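Putative oxidoreductase molybdopterin-binding subunit (Sulfolobus tokodaii, PDB 4ZOH) probably serves as the molybdenum-cofactor subunit of a xanthine dehydrogenase/aldehyde oxidase-type oxidoreductase, binding pterin cytosine dinucleotide. Local coordinates at residues 170-175 against 230-235; 177-182 against 202-207; 400-405 against 572-577; 584-589 against 647-652. All blocks are in the same frame, centred on the assembly; numbering follows the deposited sequence.

Contact 1 of 4, residues 170-175 against 230-235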
loop_
_atom_site.group_PDB
_atom_site.type_symbol
_atom_site.label_atom_id
_atom_site.label_comp_id
_atom_site.label_asym_id
_atom_site.label_seq_id
_atom_site.Cartn_x
_atom_site.Cartn_y
_atom_site.Cartn_z
ATOM N N ALA A 170 -8.487 9.178 7.048
ATOM C CA ALA A 170 -7.565 9.659 6.028
ATOM C C ALA A 170 -6.155 9.197 6.328
ATOM O O ALA A 170 -5.834 8.799 7.484
ATOM C CB ALA A 170 -7.598 11.181 5.925
ATOM N N LEU A 171 -5.375 9.179 5.244
ATOM C CA LEU A 171 -4.005 8.715 5.280
ATOM C C LEU A 171 -3.181 9.629 4.382
ATOM O O LEU A 171 -3.475 9.725 3.194
ATOM C CB LEU A 171 -3.874 7.249 4.778
ATOM C CG LEU A 171 -2.465 6.666 4.661
ATOM C CD1 LEU A 171 -1.681 6.626 6.004
ATOM C CD2 LEU A 171 -2.533 5.254 4.003
ATOM N N ALA A 172 -2.164 10.273 4.960
ATOM C CA ALA A 172 -1.437 11.352 4.250
ATOM C C ALA A 172 0.074 11.091 4.245
ATOM O O ALA A 172 0.640 10.697 5.243
ATOM C CB ALA A 172 -1.732 12.689 4.903
ATOM N N TYR A 173 0.690 11.289 3.088
ATOM C CA TYR A 173 2.084 10.961 2.923
ATOM C C TYR A 173 2.721 11.943 1.964
ATOM O O TYR A 173 2.306 12.051 0.814
ATOM C CB TYR A 173 2.279 9.538 2.366
ATOM C CG TYR A 173 3.720 9.263 2.189
ATOM C CD1 TYR A 173 4.597 9.417 3.273
ATOM C CD2 TYR A 173 4.236 8.902 0.938
ATOM C CE1 TYR A 173 5.960 9.199 3.149
ATOM C CE2 TYR A 173 5.601 8.664 0.776
ATOM C CZ TYR A 173 6.459 8.813 1.892
ATOM O OH TYR A 173 7.796 8.585 1.770
ATOM N N PHE A 174 3.760 12.643 2.437
ATOM C CA PHE A 174 4.447 13.630 1.557
ATOM C C PHE A 174 5.846 13.067 1.359
ATOM O O PHE A 174 6.534 12.795 2.369
ATOM C CB PHE A 174 4.444 15.002 2.289
ATOM C CG PHE A 174 5.147 16.088 1.551
ATOM C CD1 PHE A 174 4.695 16.480 0.277
ATOM C CD2 PHE A 174 6.309 16.681 2.092
ATOM C CE1 PHE A 174 5.380 17.461 -0.454
ATOM C CE2 PHE A 174 6.995 17.663 1.377
ATOM C CZ PHE A 174 6.524 18.074 0.112
ATOM N N ASP A 175 6.262 12.857 0.095
ATOM C CA ASP A 175 7.548 12.326 -0.199
ATOM C C ASP A 175 8.688 13.350 -0.384
ATOM O O ASP A 175 9.788 12.956 -0.696
ATOM C CB ASP A 175 7.469 11.460 -1.420
ATOM C CG ASP A 175 7.203 12.245 -2.643
ATOM O OD1 ASP A 175 7.211 13.491 -2.669
ATOM O OD2 ASP A 175 6.996 11.588 -3.600
ATOM N N LYS A 230 -1.407 19.050 6.341
ATOM C CA LYS A 230 -0.423 20.015 6.695
ATOM C C LYS A 230 0.653 19.340 7.591
ATOM O O LYS A 230 1.811 19.516 7.372
ATOM C CB LYS A 230 -1.123 21.143 7.473
ATOM C CG LYS A 230 -0.131 22.078 8.176
ATOM C CD LYS A 230 0.440 22.997 7.094
ATOM C CE LYS A 230 0.582 24.439 7.605
ATOM N NZ LYS A 230 1.922 24.815 7.123
ATOM N N LEU A 231 0.248 18.596 8.604
ATOM C CA LEU A 231 1.183 17.758 9.313
ATOM C C LEU A 231 2.052 16.810 8.478
ATOM O O LEU A 231 3.252 16.626 8.811
ATOM C CB LEU A 231 0.504 16.991 10.424
ATOM C CG LEU A 231 -0.037 17.851 11.567
ATOM C CD1 LEU A 231 -0.909 16.987 12.440
ATOM C CD2 LEU A 231 1.099 18.479 12.381
ATOM N N ALA A 232 1.477 16.242 7.389
ATOM C CA ALA A 232 2.234 15.302 6.592
ATOM C C ALA A 232 3.399 16.023 5.925
ATOM O O ALA A 232 4.456 15.413 5.827
ATOM C CB ALA A 232 1.372 14.574 5.543
ATOM N N LEU A 233 3.203 17.268 5.446
ATOM C CA LEU A 233 4.319 18.091 4.925
ATOM C C LEU A 233 5.488 18.251 5.908
ATOM O O LEU A 233 6.650 18.215 5.534
ATOM C CB LEU A 233 3.873 19.490 4.460
ATOM C CG LEU A 233 2.642 19.545 3.560
ATOM C CD1 LEU A 233 2.492 20.964 3.094
ATOM C CD2 LEU A 233 2.690 18.567 2.417
ATOM N N MET A 234 5.139 18.379 7.164
ATOM C CA MET A 234 6.096 18.598 8.201
ATOM C C MET A 234 6.775 17.298 8.653
ATOM O O MET A 234 7.974 17.265 8.799
ATOM C CB MET A 234 5.381 19.273 9.386
ATOM C CG MET A 234 6.262 20.206 10.168
ATOM S SD MET A 234 5.598 20.444 11.804
ATOM C CE MET A 234 7.038 19.827 12.697
ATOM N N LEU A 235 6.002 16.279 8.981
ATOM C CA LEU A 235 6.551 15.081 9.580
ATOM C C LEU A 235 7.265 14.106 8.623
ATOM O O LEU A 235 8.115 13.355 9.074
ATOM C CB LEU A 235 5.465 14.334 10.346
ATOM C CG LEU A 235 5.331 14.930 11.742
ATOM C CD1 LEU A 235 4.068 15.697 11.884
ATOM C CD2 LEU A 235 5.342 13.818 12.790
HETATM O O HOH W 1 4.290 12.602 5.289
#
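The F174 ring takes methyl CD2 of L233 over one face, offset toward the rim. CD2 lies 3.8 Å from the ring centroid and 23° off the ring normal, so the contact is a CH-pi interaction. The closest ring atoms are CG and CD1, with L233 CD2 3.6 Å from F174 CG. The two side chains cross obliquely. Carbonyl oxygen O of A232 also lies near F174, 3.6 Å from F174 CB, and it approaches the ring obliquely.

CG of F174 stands anti to the backbone N (chi1 178°), which carries the ring from the strand toward residues 230-235. L233 starts beside the contact, but its CD2 branch comes back over the ring.

Two residues back along the strand, two small side chains meet. A172 CB and A232 CB are 3.7 Å apart. With alanine on both sides, the axes of strand 170-174 and helix 230-235 approach to 6.9 Å, at -40°. A232 also packs on L179 of the neighbouring strand.

No direct hydrogen bond joins the two segments. One water bridges them instead. It accepts from F174 N at 2.9 Å and donates to A232 O, also at 2.9 Å.

The contact lays helix 223-235 on the mixed sheet that holds strand 170-174. The helix also meets strand 79-85 of that sheet, where L231 packs on I82 and I84. The chemistry is therefore mainly apolar, with a single water linking a strand N-H to a helix carbonyl.

Contact 2 of 4, residues 177-182 against 202-207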
loop_
_atom_site.group_PDB
_atom_site.type_symbol
_atom_site.label_atom_id
_atom_site.label_comp_id
_atom_site.label_asym_id
_atom_site.label_seq_id
_atom_site.Cartn_x
_atom_site.Cartn_y
_atom_site.Cartn_z
ATOM N N ASN A 177 8.286 16.096 -2.459
ATOM C CA ASN A 177 7.788 16.857 -3.592
ATOM C C ASN A 177 6.238 16.799 -3.654
ATOM O O ASN A 177 5.551 17.794 -3.959
ATOM C CB ASN A 177 8.335 16.278 -4.910
ATOM C CG ASN A 177 7.620 16.849 -6.138
ATOM O OD1 ASN A 177 7.483 18.079 -6.284
ATOM N ND2 ASN A 177 7.127 15.963 -7.016
ATOM N N LYS A 178 5.705 15.612 -3.425
ATOM C CA LYS A 178 4.299 15.370 -3.673
ATOM C C LYS A 178 3.574 14.809 -2.422
ATOM O O LYS A 178 4.055 13.858 -1.761
ATOM C CB LYS A 178 4.270 14.435 -4.839
ATOM C CG LYS A 178 2.939 13.914 -5.196
ATOM C CD LYS A 178 3.273 12.949 -6.322
ATOM C CE LYS A 178 2.080 12.159 -6.756
ATOM N NZ LYS A 178 2.551 11.404 -7.961
ATOM N N LEU A 179 2.420 15.382 -2.133
ATOM C CA LEU A 179 1.515 14.838 -1.124
ATOM C C LEU A 179 0.583 13.816 -1.756
ATOM O O LEU A 179 -0.139 14.137 -2.681
ATOM C CB LEU A 179 0.626 15.921 -0.512
ATOM C CG LEU A 179 -0.341 15.548 0.636
ATOM C CD1 LEU A 179 0.315 14.820 1.768
ATOM C CD2 LEU A 179 -1.082 16.797 1.097
ATOM N N THR A 180 0.594 12.592 -1.244
ATOM C CA THR A 180 -0.519 11.641 -1.608
ATOM C C THR A 180 -1.458 11.551 -0.411
ATOM O O THR A 180 -0.966 11.379 0.693
ATOM C CB THR A 180 0.027 10.271 -2.024
ATOM O OG1 THR A 180 0.878 10.463 -3.159
ATOM C CG2 THR A 180 -1.084 9.339 -2.405
ATOM N N PHE A 181 -2.763 11.750 -0.633
ATOM C CA PHE A 181 -3.788 11.844 0.447
ATOM C C PHE A 181 -4.957 10.899 0.161
ATOM O O PHE A 181 -5.661 11.104 -0.864
ATOM C CB PHE A 181 -4.391 13.292 0.481
ATOM C CG PHE A 181 -5.012 13.657 1.830
ATOM C CD1 PHE A 181 -4.230 14.092 2.886
ATOM C CD2 PHE A 181 -6.387 13.590 2.035
ATOM C CE1 PHE A 181 -4.800 14.414 4.139
ATOM C CE2 PHE A 181 -6.961 13.938 3.260
ATOM C CZ PHE A 181 -6.172 14.358 4.315
ATOM N N TYR A 182 -5.167 9.873 1.015
ATOM C CA TYR A 182 -6.320 8.961 0.849
ATOM C C TYR A 182 -7.365 9.429 1.840
ATOM O O TYR A 182 -7.019 9.741 2.959
ATOM C CB TYR A 182 -5.991 7.520 1.186
ATOM C CG TYR A 182 -4.858 6.872 0.422
ATOM C CD1 TYR A 182 -5.133 5.934 -0.602
ATOM C CD2 TYR A 182 -3.526 7.153 0.747
ATOM C CE1 TYR A 182 -4.100 5.275 -1.242
ATOM C CE2 TYR A 182 -2.490 6.508 0.088
ATOM C CZ TYR A 182 -2.800 5.591 -0.893
ATOM O OH TYR A 182 -1.780 5.015 -1.542
ATOM N N GLU A 202 0.337 22.595 -5.910
ATOM C CA GLU A 202 -0.491 21.867 -6.840
ATOM C C GLU A 202 -0.143 20.361 -6.839
ATOM O O GLU A 202 -0.904 19.551 -7.385
ATOM C CB GLU A 202 -0.353 22.473 -8.213
ATOM C CG GLU A 202 1.036 22.266 -8.847
ATOM C CD GLU A 202 1.050 22.798 -10.260
ATOM O OE1 GLU A 202 0.046 23.439 -10.640
ATOM O OE2 GLU A 202 2.004 22.541 -11.021
ATOM N N ASN A 203 0.994 19.977 -6.239
ATOM C CA ASN A 203 1.477 18.605 -6.401
ATOM C C ASN A 203 0.892 17.643 -5.394
ATOM O O ASN A 203 1.581 17.215 -4.454
ATOM C CB ASN A 203 2.998 18.549 -6.453
ATOM C CG ASN A 203 3.472 18.461 -7.856
ATOM O OD1 ASN A 203 3.921 19.446 -8.410
ATOM N ND2 ASN A 203 3.304 17.272 -8.479
ATOM N N ILE A 204 -0.422 17.464 -5.532
ATOM C CA ILE A 204 -1.208 16.702 -4.579
ATOM C C ILE A 204 -1.993 15.671 -5.407
ATOM O O ILE A 204 -2.636 16.032 -6.386
ATOM C CB ILE A 204 -2.156 17.586 -3.795
ATOM C CG1 ILE A 204 -1.357 18.752 -3.093
ATOM C CG2 ILE A 204 -2.984 16.746 -2.807
ATOM C CD1 ILE A 204 -2.211 19.509 -2.076
ATOM N N ARG A 205 -1.805 14.393 -5.075
ATOM C CA ARG A 205 -2.671 13.318 -5.590
ATOM C C ARG A 205 -3.659 12.928 -4.463
ATOM O O ARG A 205 -3.230 12.683 -3.324
ATOM C CB ARG A 205 -1.802 12.101 -5.898
ATOM C CG ARG A 205 -2.620 10.887 -6.377
ATOM C CD ARG A 205 -1.704 9.693 -6.545
ATOM N NE ARG A 205 -2.266 8.670 -7.420
ATOM C CZ ARG A 205 -1.549 7.646 -7.908
ATOM N NH1 ARG A 205 -0.271 7.526 -7.593
ATOM N NH2 ARG A 205 -2.096 6.754 -8.728
ATOM N N VAL A 206 -4.947 12.833 -4.782
ATOM C CA VAL A 206 -5.950 12.381 -3.852
ATOM C C VAL A 206 -6.527 11.015 -4.354
ATOM O O VAL A 206 -6.747 10.805 -5.535
ATOM C CB VAL A 206 -7.055 13.431 -3.553
ATOM C CG1 VAL A 206 -8.073 12.843 -2.605
ATOM C CG2 VAL A 206 -6.423 14.628 -2.754
ATOM N N ILE A 207 -6.747 10.111 -3.419
ATOM C CA ILE A 207 -7.333 8.802 -3.702
ATOM C C ILE A 207 -8.537 8.652 -2.792
ATOM O O ILE A 207 -8.396 8.684 -1.572
ATOM C CB ILE A 207 -6.311 7.663 -3.491
ATOM C CG1 ILE A 207 -5.199 7.796 -4.549
ATOM C CG2 ILE A 207 -7.008 6.279 -3.577
ATOM C CD1 ILE A 207 -4.025 6.860 -4.377
HETATM O O HOH W 2 1.413 8.988 -5.402
#
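Carbonyl oxygen O of L179 accepts R205 N at 2.9 Å and also takes a CA-H...O contact from I204. This pair belongs to two parallel strands, 179-182 and 204-207, joined by a beta-alpha-beta crossover through helix 188-199. The strand register runs from L179 with I204 to Y182 with I207. L179 N binds N203 O and F181 N binds R205 O. I207 N binds F181 O. N203 is the centre of an inverse gamma turn just before the second strand.

L179, F181, I204 and V206 share one face. There F181 CB meets V206 CG2 at 4.0 Å, while the F181 ring leads on to helices 188-199 and 223-235.

T180, Y182, R205 and I207 share the other face. R205 stretches from CG to NE alongside T180. A water lies at the edge of its guanidinium, in plane, accepting from R205 NH1 at 3.1 Å and pairing with T180 OG1. R205 NH2 forms a salt bridge with D471. The K178 chain slants past R205, its CE 4.0 Å from R205 CB. Its NZ is bridged to E473 and to E466 of the second subunit, acids that probably offset the nearby positive charges.

Y182 lies alongside I207. The ring meets two branches of the isoleucine: CD1 of Y182 touches CG2 of I207, and CE1 of Y182 lies 3.5 Å from CD1 of I207.

Contact 3 of 4, residues 400-405 against 572-577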
loop_
_atom_site.group_PDB
_atom_site.type_symbol
_atom_site.label_atom_id
_atom_site.label_comp_id
_atom_site.label_asym_id
_atom_site.label_seq_id
_atom_site.Cartn_x
_atom_site.Cartn_y
_atom_site.Cartn_z
ATOM N N LYS A 400 -56.568 3.148 2.314
ATOM C CA LYS A 400 -57.666 3.649 3.140
ATOM C C LYS A 400 -58.629 2.561 3.671
ATOM O O LYS A 400 -59.239 2.751 4.740
ATOM C CB LYS A 400 -58.418 4.767 2.407
ATOM C CG LYS A 400 -57.703 6.125 2.468
ATOM C CD LYS A 400 -57.497 6.633 3.922
ATOM C CE LYS A 400 -58.671 7.467 4.366
ATOM N NZ LYS A 400 -58.458 7.583 5.837
ATOM N N LYS A 401 -58.726 1.409 2.987
ATOM C CA LYS A 401 -59.570 0.332 3.559
ATOM C C LYS A 401 -58.871 -0.701 4.390
ATOM O O LYS A 401 -59.541 -1.515 5.019
ATOM C CB LYS A 401 -60.597 -0.274 2.605
ATOM C CG LYS A 401 -60.169 -0.359 1.172
ATOM C CD LYS A 401 -61.281 0.136 0.281
ATOM C CE LYS A 401 -61.253 -0.775 -0.921
ATOM N NZ LYS A 401 -61.675 -0.189 -2.222
ATOM N N GLU A 402 -57.544 -0.611 4.497
ATOM C CA GLU A 402 -56.831 -1.503 5.421
ATOM C C GLU A 402 -56.829 -0.987 6.837
ATOM O O GLU A 402 -57.309 0.092 7.114
ATOM C CB GLU A 402 -55.453 -1.869 4.870
ATOM C CG GLU A 402 -55.567 -2.305 3.404
ATOM C CD GLU A 402 -54.246 -2.465 2.692
ATOM O OE1 GLU A 402 -53.209 -2.609 3.369
ATOM O OE2 GLU A 402 -54.240 -2.445 1.439
ATOM N N ASP A 403 -56.345 -1.783 7.772
ATOM C CA ASP A 403 -56.401 -1.398 9.191
ATOM C C ASP A 403 -55.124 -0.564 9.558
ATOM O O ASP A 403 -53.981 -1.022 9.354
ATOM C CB ASP A 403 -56.523 -2.675 10.032
ATOM C CG ASP A 403 -56.181 -2.473 11.489
ATOM O OD1 ASP A 403 -56.690 -1.516 12.109
ATOM O OD2 ASP A 403 -55.428 -3.314 12.045
ATOM N N GLY A 404 -55.336 0.640 10.081
ATOM C CA GLY A 404 -54.260 1.596 10.397
ATOM C C GLY A 404 -54.579 2.982 9.837
ATOM O O GLY A 404 -55.680 3.227 9.304
ATOM N N CYS A 405 -53.612 3.889 9.915
ATOM C CA CYS A 405 -53.829 5.274 9.468
ATOM C C CYS A 405 -52.986 5.596 8.291
ATOM O O CYS A 405 -51.841 5.159 8.194
ATOM C CB CYS A 405 -53.444 6.180 10.602
ATOM S SG CYS A 405 -54.598 5.919 11.932
ATOM N N LEU A 572 -46.885 7.116 0.265
ATOM C CA LEU A 572 -48.013 6.799 1.088
ATOM C C LEU A 572 -47.588 5.800 2.131
ATOM O O LEU A 572 -46.796 4.927 1.840
ATOM C CB LEU A 572 -49.076 6.142 0.191
ATOM C CG LEU A 572 -49.592 6.936 -0.970
ATOM C CD1 LEU A 572 -49.022 6.359 -2.212
ATOM C CD2 LEU A 572 -51.105 6.746 -1.046
ATOM N N ALA A 573 -48.082 5.949 3.342
ATOM C CA ALA A 573 -47.769 5.002 4.384
ATOM C C ALA A 573 -49.019 4.660 5.174
ATOM O O ALA A 573 -49.923 5.478 5.253
ATOM C CB ALA A 573 -46.732 5.563 5.313
ATOM N N LEU A 574 -49.027 3.479 5.785
ATOM C CA LEU A 574 -50.106 3.018 6.643
ATOM C C LEU A 574 -49.423 2.672 7.901
ATOM O O LEU A 574 -48.478 1.861 7.890
ATOM C CB LEU A 574 -50.805 1.724 6.061
ATOM C CG LEU A 574 -51.989 1.105 6.890
ATOM C CD1 LEU A 574 -53.244 1.919 6.681
ATOM C CD2 LEU A 574 -52.308 -0.344 6.451
ATOM N N VAL A 575 -49.893 3.209 9.002
ATOM C CA VAL A 575 -49.170 2.964 10.267
ATOM C C VAL A 575 -50.156 2.582 11.319
ATOM O O VAL A 575 -51.336 2.843 11.136
ATOM C CB VAL A 575 -48.430 4.256 10.781
ATOM C CG1 VAL A 575 -47.457 4.837 9.740
ATOM C CG2 VAL A 575 -49.395 5.355 11.260
ATOM N N LYS A 576 -49.650 2.128 12.462
ATOM C CA LYS A 576 -50.414 1.854 13.665
ATOM C C LYS A 576 -49.616 2.360 14.850
ATOM O O LYS A 576 -48.393 2.362 14.801
ATOM C CB LYS A 576 -50.611 0.338 13.837
ATOM C CG LYS A 576 -51.715 -0.253 12.958
ATOM C CD LYS A 576 -52.260 -1.513 13.621
ATOM C CE LYS A 576 -53.199 -1.179 14.790
ATOM N NZ LYS A 576 -54.594 -0.797 14.358
ATOM N N VAL A 577 -50.285 2.796 15.903
ATOM C CA VAL A 577 -49.607 3.232 17.116
ATOM C C VAL A 577 -50.187 2.346 18.175
ATOM O O VAL A 577 -51.361 2.079 18.108
ATOM C CB VAL A 577 -49.919 4.726 17.437
ATOM C CG1 VAL A 577 -49.225 5.191 18.689
ATOM C CG2 VAL A 577 -49.472 5.601 16.282
#
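C405 and V575 are joined by two backbone hydrogen bonds. C405 N donates to V575 O at 2.8 Å and V575 N donates to C405 O at 2.9 Å. The residues thus form an antiparallel hydrogen-bonded pair. L574 CA adds a CA-H...O contact to C405 O at 3.2 Å.

The charged interaction joins D403 and K576. K576 NZ makes a salt bridge to D403, with OD1 at 3.2 Å; the hydrogen bond in it is weak. The lysine chain curls at its third and fourth torsions (77° and 80°), which turns the ammonium back toward the carboxylate. The two side chains cross at about a right angle.

Side-chain packing centres on L574. Its CG stands anti to the backbone N (chi1 180°), and the two methyls then divide their work. CD1 touches the backbone at G404 C, while CD2 meets D403 O and, at 3.8 Å, E402 CB. G404 itself lies close over the strand, and G404 CA passes 3.3 Å from V575 O. On the paired face, C405 CB sits 4.2 Å from V575 CG2. SG of C405 leaves toward C689, with which it forms a disulfide just beyond helix 673-688.

The segment leads from helix 385-401 into strand 405-412, an outermost strand of a four-stranded mixed sheet. The contact is the start of an edge strand pairing with strand 568-577 and tied to the C-terminal part of the chain by the C405-C689 disulfide.

Contact 4 of 4, residues 584-589 against 647-652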
loop_
_atom_site.group_PDB
_atom_site.type_symbol
_atom_site.label_atom_id
_atom_site.label_comp_id
_atom_site.label_asym_id
_atom_site.label_seq_id
_atom_site.Cartn_x
_atom_site.Cartn_y
_atom_site.Cartn_z
ATOM N N PHE A 584 -45.725 1.625 14.247
ATOM C CA PHE A 584 -45.341 0.509 13.368
ATOM C C PHE A 584 -45.772 0.909 12.015
ATOM O O PHE A 584 -46.935 1.267 11.863
ATOM C CB PHE A 584 -46.095 -0.793 13.768
ATOM C CG PHE A 584 -45.769 -1.233 15.152
ATOM C CD1 PHE A 584 -44.676 -2.091 15.382
ATOM C CD2 PHE A 584 -46.452 -0.688 16.248
ATOM C CE1 PHE A 584 -44.322 -2.453 16.681
ATOM C CE2 PHE A 584 -46.105 -1.035 17.541
ATOM C CZ PHE A 584 -45.046 -1.938 17.764
ATOM N N VAL A 585 -44.883 0.828 11.022
ATOM C CA VAL A 585 -45.260 1.124 9.645
ATOM C C VAL A 585 -45.568 -0.188 8.919
ATOM O O VAL A 585 -44.651 -0.950 8.632
ATOM C CB VAL A 585 -44.139 1.878 8.907
ATOM C CG1 VAL A 585 -44.540 2.228 7.464
ATOM C CG2 VAL A 585 -43.682 3.088 9.742
ATOM N N LYS A 586 -46.823 -0.381 8.519
ATOM C CA LYS A 586 -47.291 -1.620 7.844
ATOM C C LYS A 586 -46.958 -1.705 6.421
ATOM O O LYS A 586 -46.565 -2.791 5.896
ATOM C CB LYS A 586 -48.811 -1.692 7.931
ATOM C CG LYS A 586 -49.302 -1.884 9.354
ATOM C CD LYS A 586 -48.460 -2.904 10.131
ATOM C CE LYS A 586 -48.730 -2.796 11.600
ATOM N NZ LYS A 586 -49.075 -1.365 11.830
ATOM N N LYS A 587 -47.174 -0.580 5.739
ATOM C CA LYS A 587 -46.923 -0.488 4.324
ATOM C C LYS A 587 -46.481 0.882 3.954
ATOM O O LYS A 587 -46.908 1.860 4.558
ATOM C CB LYS A 587 -48.185 -0.758 3.503
ATOM C CG LYS A 587 -48.609 -2.230 3.410
ATOM C CD LYS A 587 -49.567 -2.524 2.253
ATOM C CE LYS A 587 -50.573 -3.667 2.506
ATOM N NZ LYS A 587 -50.495 -4.355 3.836
ATOM N N TYR A 588 -45.676 0.937 2.908
ATOM C CA TYR A 588 -45.221 2.174 2.380
ATOM C C TYR A 588 -45.251 1.975 0.897
ATOM O O TYR A 588 -44.706 0.999 0.405
ATOM C CB TYR A 588 -43.776 2.460 2.905
ATOM C CG TYR A 588 -43.289 3.892 2.617
ATOM C CD1 TYR A 588 -43.246 4.903 3.637
ATOM C CD2 TYR A 588 -42.894 4.222 1.328
ATOM C CE1 TYR A 588 -42.791 6.215 3.319
ATOM C CE2 TYR A 588 -42.471 5.503 1.020
ATOM C CZ TYR A 588 -42.399 6.479 2.010
ATOM O OH TYR A 588 -41.973 7.696 1.529
ATOM N N VAL A 589 -45.849 2.929 0.183
ATOM C CA VAL A 589 -45.799 2.931 -1.263
ATOM C C VAL A 589 -45.116 4.208 -1.788
ATOM O O VAL A 589 -45.467 5.273 -1.356
ATOM C CB VAL A 589 -47.254 2.816 -1.842
ATOM C CG1 VAL A 589 -47.272 2.942 -3.366
ATOM C CG2 VAL A 589 -47.926 1.498 -1.364
ATOM N N ILE A 647 -38.253 -1.326 10.182
ATOM C CA ILE A 647 -38.547 -0.871 8.863
ATOM C C ILE A 647 -39.987 -1.224 8.533
ATOM O O ILE A 647 -40.547 -2.134 9.140
ATOM C CB ILE A 647 -37.530 -1.410 7.790
ATOM C CG1 ILE A 647 -37.750 -2.913 7.539
ATOM C CG2 ILE A 647 -36.105 -0.955 8.166
ATOM C CD1 ILE A 647 -36.944 -3.617 6.420
ATOM N N PRO A 648 -40.586 -0.539 7.535
ATOM C CA PRO A 648 -41.877 -0.981 7.087
ATOM C C PRO A 648 -41.812 -2.465 6.670
ATOM O O PRO A 648 -40.868 -2.913 6.026
ATOM C CB PRO A 648 -42.165 -0.082 5.870
ATOM C CG PRO A 648 -41.187 1.067 5.977
ATOM C CD PRO A 648 -39.977 0.419 6.588
ATOM N N GLU A 649 -42.800 -3.227 7.074
ATOM C CA GLU A 649 -42.893 -4.627 6.663
ATOM C C GLU A 649 -42.711 -4.816 5.167
ATOM O O GLU A 649 -42.078 -5.754 4.733
ATOM C CB GLU A 649 -44.247 -5.141 7.110
ATOM C CG GLU A 649 -44.531 -4.785 8.562
ATOM C CD GLU A 649 -45.771 -5.443 9.109
ATOM O OE1 GLU A 649 -46.167 -5.039 10.235
ATOM O OE2 GLU A 649 -46.339 -6.351 8.431
ATOM N N LYS A 650 -43.216 -3.874 4.372
ATOM C CA LYS A 650 -42.980 -3.873 2.965
ATOM C C LYS A 650 -42.929 -2.448 2.419
ATOM O O LYS A 650 -43.713 -1.588 2.843
ATOM C CB LYS A 650 -44.117 -4.663 2.289
ATOM C CG LYS A 650 -43.974 -4.831 0.805
ATOM C CD LYS A 650 -42.685 -5.484 0.343
ATOM C CE LYS A 650 -42.902 -5.990 -1.084
ATOM N NZ LYS A 650 -41.655 -5.746 -1.830
ATOM N N ILE A 651 -42.027 -2.215 1.466
ATOM C CA ILE A 651 -41.979 -0.959 0.772
ATOM C C ILE A 651 -42.100 -1.324 -0.677
ATOM O O ILE A 651 -41.236 -2.033 -1.214
ATOM C CB ILE A 651 -40.592 -0.263 0.970
ATOM C CG1 ILE A 651 -40.360 0.100 2.437
ATOM C CG2 ILE A 651 -40.483 0.975 0.088
ATOM C CD1 ILE A 651 -39.010 0.740 2.728
ATOM N N ASP A 652 -43.157 -0.853 -1.334
ATOM C CA ASP A 652 -43.286 -1.072 -2.775
ATOM C C ASP A 652 -42.885 0.197 -3.497
ATOM O O ASP A 652 -43.420 1.274 -3.225
ATOM C CB ASP A 652 -44.754 -1.402 -3.134
ATOM C CG ASP A 652 -45.237 -2.722 -2.508
ATOM O OD1 ASP A 652 -44.433 -3.629 -2.313
ATOM O OD2 ASP A 652 -46.434 -2.823 -2.190
#
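Y588 O accepts D652 N at 3.0 Å, with an N-H...O angle of 159°. Y588 N in turn donates to K650 O at 3.2 Å, a more bent bond at 137°. Y588 is therefore held through both backbone polar atoms, and I651 CA adds a CA-H...O contact to its carbonyl. Farther back, E649 N makes a weak bond to V585 O at 3.3 Å. P648 CA approaches the same oxygen at 3.2 Å.

These bonds begin a parallel pairing of strand 583-593 with strand 651-655, an outermost strand of the four-stranded mixed sheet. Y588 pairs with I651, and V589 with D652. Between the weak bond and this pairing, K586 and K587 form a classic beta bulge, both facing L574 of the neighbouring strand.

Beside the bulge, E649 lies alongside K586. The lysine bends at chi2 (-42°), which brings its CD rather than its NZ near E649 OE1. NZ makes a weak bond to F584 O.

V585 and P648 also lie side by side. V585 CG1 meets P648 CB at 3.7 Å, and both residues pack on M615 of helix 600-619. Y588 CB touches P648 CB and, at 4.2 Å, I651 CG1. The rest of the tyrosine leads away from this segment, and its OH bonds to H571 ND1. I651 O and P648 O accept hydrogen bonds from side chains of another protein in the assembly.

How the contacts relate
The contacts form two pairs at opposite sides of the chain's centre. Contacts 1 and 2 have centres 9 Å apart and share one mixed sheet. Strands 170-174 and 179-183 are neighbours in it, with Y173 O 2.7 Å from T180 N. Both contacts reach the second subunit. Contacts 3 and 4 have centres 10 Å apart and share another sheet, through adjacent strands 568-577 and 583-593; L572 O lies 2.8 Å from V589 N. The nearest atoms of the two pairs, in contacts 1 and 4, are about 29 Å apart. In contact 4, the I647 side chain lies about 12 Å from an iron-sulfur cluster.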